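Local coordinates for protein putative glucoamylase (Bacteroides caccae ATCC 43185, PDB 4QT9) that probably hydrolyses glycosidic bonds of alpha-glucans or related oligosaccharides, as a putative glucoamylase built on an alpha/alpha toroid, at residues D26-Q29 against R30-L34; I300-P303 against K304-G308; V349-P352 against E353-Q357. All blocks are in the same frame, centred on the assembly; numbering follows the deposited sequence.

Interaction 1 of 3, residues D26-Q29 against R30-L34; sequences DTVQ and RRTFL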
ATOM      1  N   ASP A  26       0.810  18.122  -9.677  1.00 32.41           N
ATOM      2  CA  ASP A  26       1.871  18.733  -8.865  1.00 33.62           C
ATOM      3  C   ASP A  26       1.342  19.154  -7.482  1.00 36.61           C
ATOM      4  O   ASP A  26       1.944  18.798  -6.459  1.00 35.51           O
ATOM      5  CB  ASP A  26       2.484  19.941  -9.589  1.00 37.80           C
ATOM      6  CG  ASP A  26       3.838  19.648 -10.226  1.00 61.88           C
ATOM      7  OD1 ASP A  26       4.751  19.142  -9.500  1.00 65.06           O
ATOM      8  OD2 ASP A  26       4.003  19.948 -11.439  1.00 69.73           O
ATOM      9  N   THR A  27       0.200  19.879  -7.456  1.00 32.50           N
ATOM     10  CA  THR A  27      -0.472  20.318  -6.219  1.00 31.15           C
ATOM     11  C   THR A  27      -0.884  19.115  -5.342  1.00 32.32           C
ATOM     12  O   THR A  27      -0.618  19.139  -4.144  1.00 31.74           O
ATOM     13  CB  THR A  27      -1.708  21.176  -6.559  1.00 37.74           C
ATOM     14  OG1 THR A  27      -1.291  22.257  -7.385  1.00 45.34           O
ATOM     15  CG2 THR A  27      -2.431  21.697  -5.318  1.00 29.54           C
ATOM     16  N   VAL A  28      -1.550  18.091  -5.932  1.00 27.33           N
ATOM     17  CA  VAL A  28      -2.015  16.907  -5.191  1.00 26.02           C
ATOM     18  C   VAL A  28      -0.783  16.187  -4.602  1.00 31.07           C
ATOM     19  O   VAL A  28      -0.790  15.835  -3.418  1.00 31.73           O
ATOM     20  CB  VAL A  28      -2.919  15.972  -6.049  1.00 27.77           C
ATOM     21  CG1 VAL A  28      -3.257  14.657  -5.316  1.00 25.66           C
ATOM     22  CG2 VAL A  28      -4.202  16.705  -6.457  1.00 27.57           C
ATOM     23  N   GLN A  29       0.285  16.060  -5.395  1.00 26.99           N
ATOM     24  CA  GLN A  29       1.524  15.409  -4.955  1.00 26.42           C
ATOM     25  C   GLN A  29       2.185  16.169  -3.829  1.00 31.06           C
ATOM     26  O   GLN A  29       2.475  15.549  -2.809  1.00 30.55           O
ATOM     27  CB  GLN A  29       2.504  15.241  -6.106  1.00 27.09           C
ATOM     28  CG  GLN A  29       2.928  13.821  -6.324  1.00 42.16           C
ATOM     29  CD  GLN A  29       3.994  13.761  -7.379  1.00 51.84           C
ATOM     30  OE1 GLN A  29       3.899  14.374  -8.461  1.00 48.05           O
ATOM     31  NE2 GLN A  29       5.048  13.062  -7.056  1.00 41.45           N
ATOM     32  N   ARG A  30       2.396  17.499  -3.994  1.00 30.00           N
ATOM     33  CA  ARG A  30       3.037  18.321  -2.963  0.50 30.01           C
ATOM     34  C   ARG A  30       2.297  18.230  -1.622  1.00 33.75           C
ATOM     35  O   ARG A  30       2.944  18.025  -0.593  1.00 33.15           O
ATOM     36  CB  ARG A  30       3.168  19.785  -3.403  0.50 30.83           C
ATOM     37  CG  ARG A  30       4.621  20.227  -3.523  0.50 39.48           C
ATOM     38  CD  ARG A  30       4.966  21.465  -2.715  0.50 40.42           C
ATOM     39  NE  ARG A  30       6.415  21.698  -2.655  0.50 39.52           N
ATOM     40  CZ  ARG A  30       7.131  22.302  -3.604  0.50 52.80           C
ATOM     41  NH1 ARG A  30       6.547  22.729  -4.717  0.50 41.12           N
ATOM     42  NH2 ARG A  30       8.437  22.475  -3.450  0.50 40.93           N
ATOM     43  N   ARG A  31       0.951  18.328  -1.629  1.00 30.16           N
ATOM     44  CA  ARG A  31       0.176  18.272  -0.388  1.00 29.25           C
ATOM     45  C   ARG A  31       0.161  16.879   0.242  1.00 32.20           C
ATOM     46  O   ARG A  31       0.279  16.784   1.459  1.00 32.80           O
ATOM     47  CB  ARG A  31      -1.246  18.783  -0.602  1.00 28.58           C
ATOM     48  CG  ARG A  31      -1.278  20.294  -0.738  1.00 31.74           C
ATOM     49  CD  ARG A  31      -2.595  20.809  -0.269  1.00 37.31           C
ATOM     50  NE  ARG A  31      -2.822  22.164  -0.746  1.00 48.58           N
ATOM     51  CZ  ARG A  31      -3.904  22.878  -0.471  1.00 58.61           C
ATOM     52  NH1 ARG A  31      -4.868  22.373   0.298  1.00 34.05           N
ATOM     53  NH2 ARG A  31      -4.034  24.104  -0.954  1.00 48.59           N
ATOM     54  N   THR A  32       0.013  15.818  -0.558  1.00 27.07           N
ATOM     55  CA  THR A  32      -0.012  14.432  -0.054  1.00 26.59           C
ATOM     56  C   THR A  32       1.326  14.096   0.593  1.00 29.26           C
ATOM     57  O   THR A  32       1.354  13.464   1.649  1.00 29.78           O
ATOM     58  CB  THR A  32      -0.388  13.453  -1.174  1.00 30.27           C
ATOM     59  OG1 THR A  32      -1.592  13.929  -1.758  1.00 27.70           O
ATOM     60  CG2 THR A  32      -0.626  12.041  -0.659  1.00 31.13           C
ATOM     61  N   PHE A  33       2.421  14.581  -0.009  1.00 26.03           N
ATOM     62  CA  PHE A  33       3.784  14.456   0.513  1.00 26.60           C
ATOM     63  C   PHE A  33       3.856  15.059   1.930  1.00 32.46           C
ATOM     64  O   PHE A  33       4.489  14.474   2.801  1.00 31.33           O
ATOM     65  CB  PHE A  33       4.783  15.174  -0.428  1.00 28.59           C
ATOM     66  CG  PHE A  33       6.149  15.448   0.173  1.00 30.30           C
ATOM     67  CD1 PHE A  33       7.115  14.446   0.234  1.00 31.64           C
ATOM     68  CD2 PHE A  33       6.478  16.714   0.653  1.00 31.77           C
ATOM     69  CE1 PHE A  33       8.379  14.704   0.785  1.00 32.58           C
ATOM     70  CE2 PHE A  33       7.739  16.970   1.200  1.00 34.01           C
ATOM     71  CZ  PHE A  33       8.679  15.961   1.274  1.00 32.14           C
ATOM     72  N   LEU A  34       3.163  16.212   2.162  1.00 30.30           N
ATOM     73  CA  LEU A  34       3.188  16.873   3.474  1.00 30.12           C
ATOM     74  C   LEU A  34       2.586  15.995   4.601  1.00 33.12           C
ATOM     75  O   LEU A  34       3.021  16.174   5.748  1.00 32.63           O
ATOM     76  CB  LEU A  34       2.523  18.247   3.456  1.00 31.21           C
ATOM     77  CG  LEU A  34       3.167  19.319   2.582  1.00 36.65           C
ATOM     78  CD1 LEU A  34       2.474  20.633   2.781  1.00 36.76           C
ATOM     79  CD2 LEU A  34       4.641  19.473   2.853  1.00 39.60           C
TER

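Interaction 2 of 3, residues I300-P303 against K304-G308; sequences IRNP and KHYKG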
ATOM      1  N   ILE A 300     -20.815   4.141 -11.660  1.00 25.32           N
ATOM      2  CA  ILE A 300     -21.604   4.782 -12.736  1.00 26.32           C
ATOM      3  C   ILE A 300     -23.018   4.194 -12.698  1.00 31.90           C
ATOM      4  O   ILE A 300     -23.984   4.939 -12.782  1.00 32.83           O
ATOM      5  CB  ILE A 300     -20.918   4.644 -14.136  1.00 29.99           C
ATOM      6  CG1 ILE A 300     -19.642   5.533 -14.190  1.00 31.13           C
ATOM      7  CG2 ILE A 300     -21.897   4.982 -15.305  1.00 30.81           C
ATOM      8  CD1 ILE A 300     -18.728   5.263 -15.298  1.00 33.99           C
ATOM      9  N   ARG A 301     -23.137   2.871 -12.486  1.00 29.17           N
ATOM     10  CA  ARG A 301     -24.448   2.228 -12.411  1.00 29.61           C
ATOM     11  C   ARG A 301     -25.211   2.746 -11.200  1.00 30.87           C
ATOM     12  O   ARG A 301     -26.384   3.059 -11.348  1.00 29.18           O
ATOM     13  CB  ARG A 301     -24.337   0.703 -12.400  1.00 28.04           C
ATOM     14  CG  ARG A 301     -25.695   0.019 -12.554  1.00 23.89           C
ATOM     15  CD  ARG A 301     -25.500  -1.428 -12.915  1.00 20.93           C
ATOM     16  NE  ARG A 301     -24.634  -2.145 -11.974  1.00 25.14           N
ATOM     17  CZ  ARG A 301     -25.073  -2.786 -10.898  1.00 36.28           C
ATOM     18  NH1 ARG A 301     -26.359  -2.753 -10.574  1.00 27.74           N
ATOM     19  NH2 ARG A 301     -24.229  -3.460 -10.134  1.00 23.09           N
ATOM     20  N   ASN A 302     -24.532   2.897 -10.033  1.00 26.41           N
ATOM     21  CA  ASN A 302     -25.096   3.476  -8.799  1.00 25.01           C
ATOM     22  C   ASN A 302     -26.498   2.901  -8.494  1.00 27.16           C
ATOM     23  O   ASN A 302     -27.478   3.652  -8.502  1.00 25.90           O
ATOM     24  CB  ASN A 302     -25.143   5.007  -8.927  1.00 22.74           C
ATOM     25  CG  ASN A 302     -25.509   5.740  -7.663  1.00 38.29           C
ATOM     26  OD1 ASN A 302     -25.376   5.221  -6.553  1.00 29.35           O
ATOM     27  ND2 ASN A 302     -26.065   6.938  -7.812  1.00 27.00           N
ATOM     28  N   PRO A 303     -26.613   1.568  -8.256  1.00 23.16           N
ATOM     29  CA  PRO A 303     -27.958   0.972  -8.062  1.00 23.52           C
ATOM     30  C   PRO A 303     -28.631   1.372  -6.751  1.00 30.63           C
ATOM     31  O   PRO A 303     -29.845   1.189  -6.624  1.00 31.54           O
ATOM     32  CB  PRO A 303     -27.695  -0.527  -8.094  1.00 24.73           C
ATOM     33  CG  PRO A 303     -26.212  -0.661  -7.610  1.00 26.85           C
ATOM     34  CD  PRO A 303     -25.539   0.543  -8.197  1.00 22.16           C
ATOM     35  N   LYS A 304     -27.856   1.900  -5.783  1.00 28.28           N
ATOM     36  CA  LYS A 304     -28.392   2.331  -4.490  1.00 28.59           C
ATOM     37  C   LYS A 304     -28.762   3.829  -4.486  1.00 33.65           C
ATOM     38  O   LYS A 304     -29.268   4.335  -3.483  1.00 34.36           O
ATOM     39  CB  LYS A 304     -27.424   1.995  -3.363  1.00 29.67           C
ATOM     40  CG  LYS A 304     -27.314   0.486  -3.107  1.00 35.83           C
ATOM     41  CD  LYS A 304     -26.319   0.158  -2.001  1.00 30.01           C
ATOM     42  CE  LYS A 304     -26.997   0.015  -0.668  1.00 35.84           C
ATOM     43  NZ  LYS A 304     -26.007  -0.113   0.425  1.00 39.25           N
ATOM     44  N   HIS A 305     -28.563   4.504  -5.635  1.00 29.84           N
ATOM     45  CA  HIS A 305     -28.905   5.884  -5.958  1.00 29.96           C
ATOM     46  C   HIS A 305     -28.298   6.904  -4.986  1.00 32.84           C
ATOM     47  O   HIS A 305     -28.993   7.797  -4.498  1.00 32.43           O
ATOM     48  CB  HIS A 305     -30.432   6.061  -6.051  1.00 32.32           C
ATOM     49  CG  HIS A 305     -31.113   4.940  -6.778  1.00 37.13           C
ATOM     50  ND1 HIS A 305     -30.999   4.795  -8.149  1.00 40.19           N
ATOM     51  CD2 HIS A 305     -31.868   3.927  -6.294  1.00 39.53           C
ATOM     52  CE1 HIS A 305     -31.703   3.722  -8.461  1.00 40.06           C
ATOM     53  NE2 HIS A 305     -32.255   3.170  -7.381  1.00 40.47           N
ATOM     54  N   TYR A 306     -26.985   6.794  -4.749  1.00 26.91           N
ATOM     55  CA  TYR A 306     -26.266   7.727  -3.877  1.00 25.32           C
ATOM     56  C   TYR A 306     -25.952   9.004  -4.606  1.00 31.96           C
ATOM     57  O   TYR A 306     -25.684   8.972  -5.811  1.00 32.93           O
ATOM     58  CB  TYR A 306     -24.976   7.097  -3.359  1.00 24.10           C
ATOM     59  CG  TYR A 306     -25.227   5.993  -2.368  1.00 23.24           C
ATOM     60  CD1 TYR A 306     -25.899   6.244  -1.172  1.00 24.22           C
ATOM     61  CD2 TYR A 306     -24.737   4.704  -2.589  1.00 24.21           C
ATOM     62  CE1 TYR A 306     -26.097   5.236  -0.232  1.00 25.21           C
ATOM     63  CE2 TYR A 306     -24.913   3.690  -1.643  1.00 24.40           C
ATOM     64  CZ  TYR A 306     -25.607   3.960  -0.474  1.00 28.89           C
ATOM     65  OH  TYR A 306     -25.795   2.983   0.460  1.00 28.41           O
ATOM     66  N   LYS A 307     -25.964  10.137  -3.881  1.00 27.94           N
ATOM     67  CA  LYS A 307     -25.684  11.430  -4.487  1.00 27.20           C
ATOM     68  C   LYS A 307     -24.220  11.506  -4.932  1.00 29.62           C
ATOM     69  O   LYS A 307     -23.330  11.056  -4.214  1.00 27.32           O
ATOM     70  CB  LYS A 307     -26.018  12.580  -3.505  1.00 30.09           C
ATOM     71  CG  LYS A 307     -25.872  13.969  -4.122  1.00 52.38           C
ATOM     72  CD  LYS A 307     -25.921  15.117  -3.118  1.00 62.34           C
ATOM     73  CE  LYS A 307     -25.429  16.376  -3.788  1.00 73.52           C
ATOM     74  NZ  LYS A 307     -25.428  17.546  -2.876  1.00 87.94           N
ATOM     75  N   GLY A 308     -24.007  12.039  -6.131  1.00 27.49           N
ATOM     76  CA  GLY A 308     -22.675  12.296  -6.656  1.00 27.74           C
ATOM     77  C   GLY A 308     -21.996  11.204  -7.450  1.00 31.38           C
ATOM     78  O   GLY A 308     -21.094  11.521  -8.230  1.00 31.80           O
TER
HETATM   79  O   HOH W   1     -24.887   2.810  -5.533  1.00 19.89           O

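Interaction 3 of 3, residues V349-P352 against E353-Q357; sequences VYTP and EYSLQ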
ATOM      1  N   VAL A 349      -2.235   4.964 -12.845  1.00 23.28           N
ATOM      2  CA  VAL A 349      -1.286   4.173 -13.666  1.00 24.09           C
ATOM      3  C   VAL A 349      -2.038   3.210 -14.636  1.00 28.84           C
ATOM      4  O   VAL A 349      -1.495   2.860 -15.686  1.00 31.08           O
ATOM      5  CB  VAL A 349      -0.272   3.388 -12.792  1.00 26.78           C
ATOM      6  CG1 VAL A 349       0.618   4.338 -11.997  1.00 25.50           C
ATOM      7  CG2 VAL A 349      -0.971   2.374 -11.870  1.00 26.12           C
ATOM      8  N   TYR A 350      -3.276   2.804 -14.282  1.00 24.29           N
ATOM      9  CA  TYR A 350      -4.124   1.894 -15.069  1.00 25.07           C
ATOM     10  C   TYR A 350      -5.132   2.613 -15.963  1.00 31.20           C
ATOM     11  O   TYR A 350      -5.324   2.194 -17.113  1.00 31.81           O
ATOM     12  CB  TYR A 350      -4.921   0.953 -14.146  1.00 24.99           C
ATOM     13  CG  TYR A 350      -4.058   0.162 -13.204  1.00 24.84           C
ATOM     14  CD1 TYR A 350      -3.100  -0.722 -13.688  1.00 25.20           C
ATOM     15  CD2 TYR A 350      -4.204   0.285 -11.823  1.00 25.19           C
ATOM     16  CE1 TYR A 350      -2.271  -1.431 -12.825  1.00 25.82           C
ATOM     17  CE2 TYR A 350      -3.389  -0.433 -10.947  1.00 25.34           C
ATOM     18  CZ  TYR A 350      -2.426  -1.293 -11.456  1.00 29.26           C
ATOM     19  OH  TYR A 350      -1.645  -2.044 -10.622  1.00 21.17           O
ATOM     20  N   THR A 351      -5.843   3.616 -15.401  1.00 27.14           N
ATOM     21  CA  THR A 351      -6.891   4.390 -16.089  1.00 28.58           C
ATOM     22  C   THR A 351      -6.548   5.889 -15.979  1.00 33.57           C
ATOM     23  O   THR A 351      -7.168   6.604 -15.183  1.00 33.61           O
ATOM     24  CB  THR A 351      -8.273   4.039 -15.495  1.00 31.32           C
ATOM     25  OG1 THR A 351      -8.232   4.303 -14.089  1.00 27.76           O
ATOM     26  CG2 THR A 351      -8.661   2.577 -15.736  1.00 27.83           C
ATOM     27  N   PRO A 352      -5.518   6.373 -16.730  1.00 30.99           N
ATOM     28  CA  PRO A 352      -5.082   7.770 -16.563  1.00 30.79           C
ATOM     29  C   PRO A 352      -6.185   8.826 -16.742  1.00 34.11           C
ATOM     30  O   PRO A 352      -6.329   9.688 -15.877  1.00 32.95           O
ATOM     31  CB  PRO A 352      -3.980   7.924 -17.615  1.00 32.92           C
ATOM     32  CG  PRO A 352      -3.455   6.548 -17.813  1.00 37.42           C
ATOM     33  CD  PRO A 352      -4.648   5.660 -17.691  1.00 32.97           C
ATOM     34  N   GLU A 353      -6.986   8.741 -17.825  1.00 32.69           N
ATOM     35  CA  GLU A 353      -8.042   9.719 -18.119  1.00 32.43           C
ATOM     36  C   GLU A 353      -9.172   9.670 -17.091  1.00 32.60           C
ATOM     37  O   GLU A 353      -9.565  10.725 -16.593  1.00 32.30           O
ATOM     38  CB  GLU A 353      -8.596   9.550 -19.542  1.00 35.40           C
ATOM     39  CG  GLU A 353      -7.626   9.942 -20.653  1.00 55.38           C
ATOM     40  CD  GLU A 353      -7.021  11.337 -20.606  1.00 96.11           C
ATOM     41  OE1 GLU A 353      -7.778  12.319 -20.422  1.00103.68           O
ATOM     42  OE2 GLU A 353      -5.784  11.448 -20.774  1.00 93.93           O
ATOM     43  N   TYR A 354      -9.667   8.469 -16.743  1.00 27.25           N
ATOM     44  CA  TYR A 354     -10.751   8.349 -15.771  1.00 26.30           C
ATOM     45  C   TYR A 354     -10.296   8.797 -14.389  1.00 29.62           C
ATOM     46  O   TYR A 354     -11.052   9.461 -13.688  1.00 28.65           O
ATOM     47  CB  TYR A 354     -11.301   6.926 -15.706  1.00 26.77           C
ATOM     48  CG  TYR A 354     -11.912   6.407 -16.996  1.00 28.87           C
ATOM     49  CD1 TYR A 354     -12.555   7.264 -17.883  1.00 31.91           C
ATOM     50  CD2 TYR A 354     -11.887   5.052 -17.302  1.00 28.56           C
ATOM     51  CE1 TYR A 354     -13.136   6.786 -19.056  1.00 34.59           C
ATOM     52  CE2 TYR A 354     -12.478   4.559 -18.458  1.00 30.43           C
ATOM     53  CZ  TYR A 354     -13.099   5.426 -19.334  1.00 41.03           C
ATOM     54  OH  TYR A 354     -13.682   4.905 -20.459  1.00 40.49           O
ATOM     55  N   SER A 355      -9.051   8.475 -14.009  1.00 25.75           N
ATOM     56  CA  SER A 355      -8.544   8.879 -12.704  1.00 24.25           C
ATOM     57  C   SER A 355      -8.319  10.371 -12.633  1.00 28.55           C
ATOM     58  O   SER A 355      -8.576  10.955 -11.585  1.00 29.69           O
ATOM     59  CB  SER A 355      -7.253   8.144 -12.369  1.00 24.42           C
ATOM     60  OG  SER A 355      -7.500   6.752 -12.269  1.00 25.17           O
ATOM     61  N   LEU A 356      -7.840  10.995 -13.731  1.00 24.74           N
ATOM     62  CA  LEU A 356      -7.611  12.442 -13.749  1.00 24.03           C
ATOM     63  C   LEU A 356      -8.951  13.185 -13.725  1.00 29.60           C
ATOM     64  O   LEU A 356      -9.024  14.299 -13.203  1.00 30.79           O
ATOM     65  CB  LEU A 356      -6.760  12.846 -14.954  1.00 24.94           C
ATOM     66  CG  LEU A 356      -5.251  12.717 -14.758  1.00 29.51           C
ATOM     67  CD1 LEU A 356      -4.516  12.763 -16.069  1.00 30.51           C
ATOM     68  CD2 LEU A 356      -4.720  13.806 -13.847  1.00 34.24           C
ATOM     69  N   GLN A 357     -10.020  12.541 -14.240  1.00 26.80           N
ATOM     70  CA  GLN A 357     -11.387  13.060 -14.260  1.00 26.33           C
ATOM     71  C   GLN A 357     -11.892  13.221 -12.835  1.00 28.57           C
ATOM     72  O   GLN A 357     -12.454  14.254 -12.480  1.00 26.38           O
ATOM     73  CB  GLN A 357     -12.294  12.090 -15.031  1.00 27.04           C
ATOM     74  CG  GLN A 357     -13.258  12.771 -15.950  1.00 42.40           C
ATOM     75  CD  GLN A 357     -14.190  11.785 -16.603  1.00 52.63           C
ATOM     76  OE1 GLN A 357     -13.771  10.731 -17.108  1.00 41.26           O
ATOM     77  NE2 GLN A 357     -15.482  12.125 -16.613  1.00 46.56           N
TER

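Interaction 1 of 3, residues D26-Q29 against R30-L34
V28 O takes two hydrogen bonds from T32, one turn further along the same helix. T32 OG1 donates at 2.7 Å to V28 O, and T32 N donates to that same oxygen at 3.0 Å. The two donors come from opposite faces of the carbonyl plane, with the hydroxyl standing 36° out of it. With OG1 placed beside the backbone N (chi1 -52°), the hydroxyl can fold back on the preceding turn, which gives the buried hydroxyl an acceptor within its own helix. The remaining i to i+4 bonds are regular: R30 N to D26 O, R31 N to T27 O and F33 N to Q29 O.

Packing follows from the same spacing. V28 and T32 run side by side and point the same way, V28 CG1 lying 4.0 Å from T32 OG1, so both can pack on helix 392-406. R31 lays its CB and CG along T27 O, CB at 3.6 Å, before its extended chain carries NH1 to G371 O. The amide of Q29 is held from outside by E403 and R406, and R406 also forms a salt bridge with D26.

Helix 21-37 thus lies against helix 392-406, where V28 meets I402 and T32 meets Q395 and A399. Its T27, V28 and R31 side chains also touch F370 of strand 370-371, while T27 and V28 reach helix 352-364 at Y363 and M359.

Interaction 2 of 3, residues I300-P303 against K304-G308
N302 OD1 is gripped by two donors, the backbone N of Y306 at 2.9 Å from OD1 and a water at 2.7 Å from it. The setting is a type I beta turn, N302 to H305, which follows directly on the end of helix 284-301. N302 is the first residue to leave helical geometry, and its positive phi (46°) is one that asparagine tolerates better than most residues with a side chain.

The amide of N302 works with both of its ends. While OD1 accepts from Y306 N, ND2 donates to Y306 O over 2.9 Å, so the side chain spans the backbone N and O of a single residue. That second bond lies in the carbonyl plane of Y306, on a lone pair, although its N-H...O angle is only 137°. The arrangement depends on CG standing anti to the backbone N of N302 (chi1 -171°), which sends the amide across the turn. The water bridges further, accepting from K304 N. The turn's own bond, H305 N to N302 O, is 3.2 Å long, and its donor stands well above the carbonyl plane.

P303 suits the second position of the turn, since its ring restricts phi to a value this position accepts. K304 NZ donates to Y306 OH, 3.1 Å away, and also to the carbonyl oxygens of E332 and D335, so an otherwise flexible lysine ties this surface turn to a neighbouring loop. The imidazole of H305 turns one face to the P303 carbonyl, whose O sits 3.2 Å above the ring plane, offset toward the rim.

Interaction 3 of 3, residues V349-P352 against E353-Q357
E353 follows P352 in the first turn of helix 352-364, at an exposed position. Its chain bends at chi2, and a charged residue suits a place so open to solvent. T351 stands at the N-cap position, but its side chain makes no capping bond. P352 fits just after it, because the first turn of a helix needs no backbone N-H from that residue and the ring already holds phi near the helical value.

Y354 comes next and lays its side chain beside T351: CB and CD2 of Y354 are each 4.2 Å from T351 CB, a loose hydrocarbon contact. Its ring has a further partner in R296 of helix 284-301, a cation-pi contact, and also touches L293 there and W314.

At S355 the backbone bonding of the helix reaches back to T351. S355 N donates to T351 O at 2.9 Å, nearly along the C=O axis. S355 OG, beside the backbone N (chi1 -63°), has its strongest partner in A344 O. T351 O also lies 2.9 Å from S355 OG, and the one proton cannot be assigned between the two carbonyls.

L356 closes the turn: its backbone N bonds P352 O at 2.9 Å, while CB and CG pack against that same oxygen, CG at 3.4 Å. Beyond, the leucine side chain meets D21 and M25 of helix 21-37.

With no side-chain cap from T351, the start of the helix therefore rests on the backbone bonds from S355 N to T351 O and from L356 N to P352 O, while the buried serine hydroxyl has carbonyl oxygens, not water, as its likely acceptors.

Interactions 1 and 3 are partly buried and belong to neighbouring helices: 21-37 touches 352-364, and both contacts lie beside helix 392-406, their centres about 18 Å apart. Interaction 2 is a surface contact, about 27 Å from the chain centre, just after helix 284-301, whose earlier residues pack on T351 and Y354 of interaction 3. Chemistry follows place. Within a continuing helix (26-34) a threonine hydroxyl reinforces a regular backbone bond; at a helix start (349-357) a serine hydroxyl lies near a carbonyl, but its proton may go to A344 O instead; past a helix end (300-308) an asparagine amide and a water bond backbone groups beyond the helix.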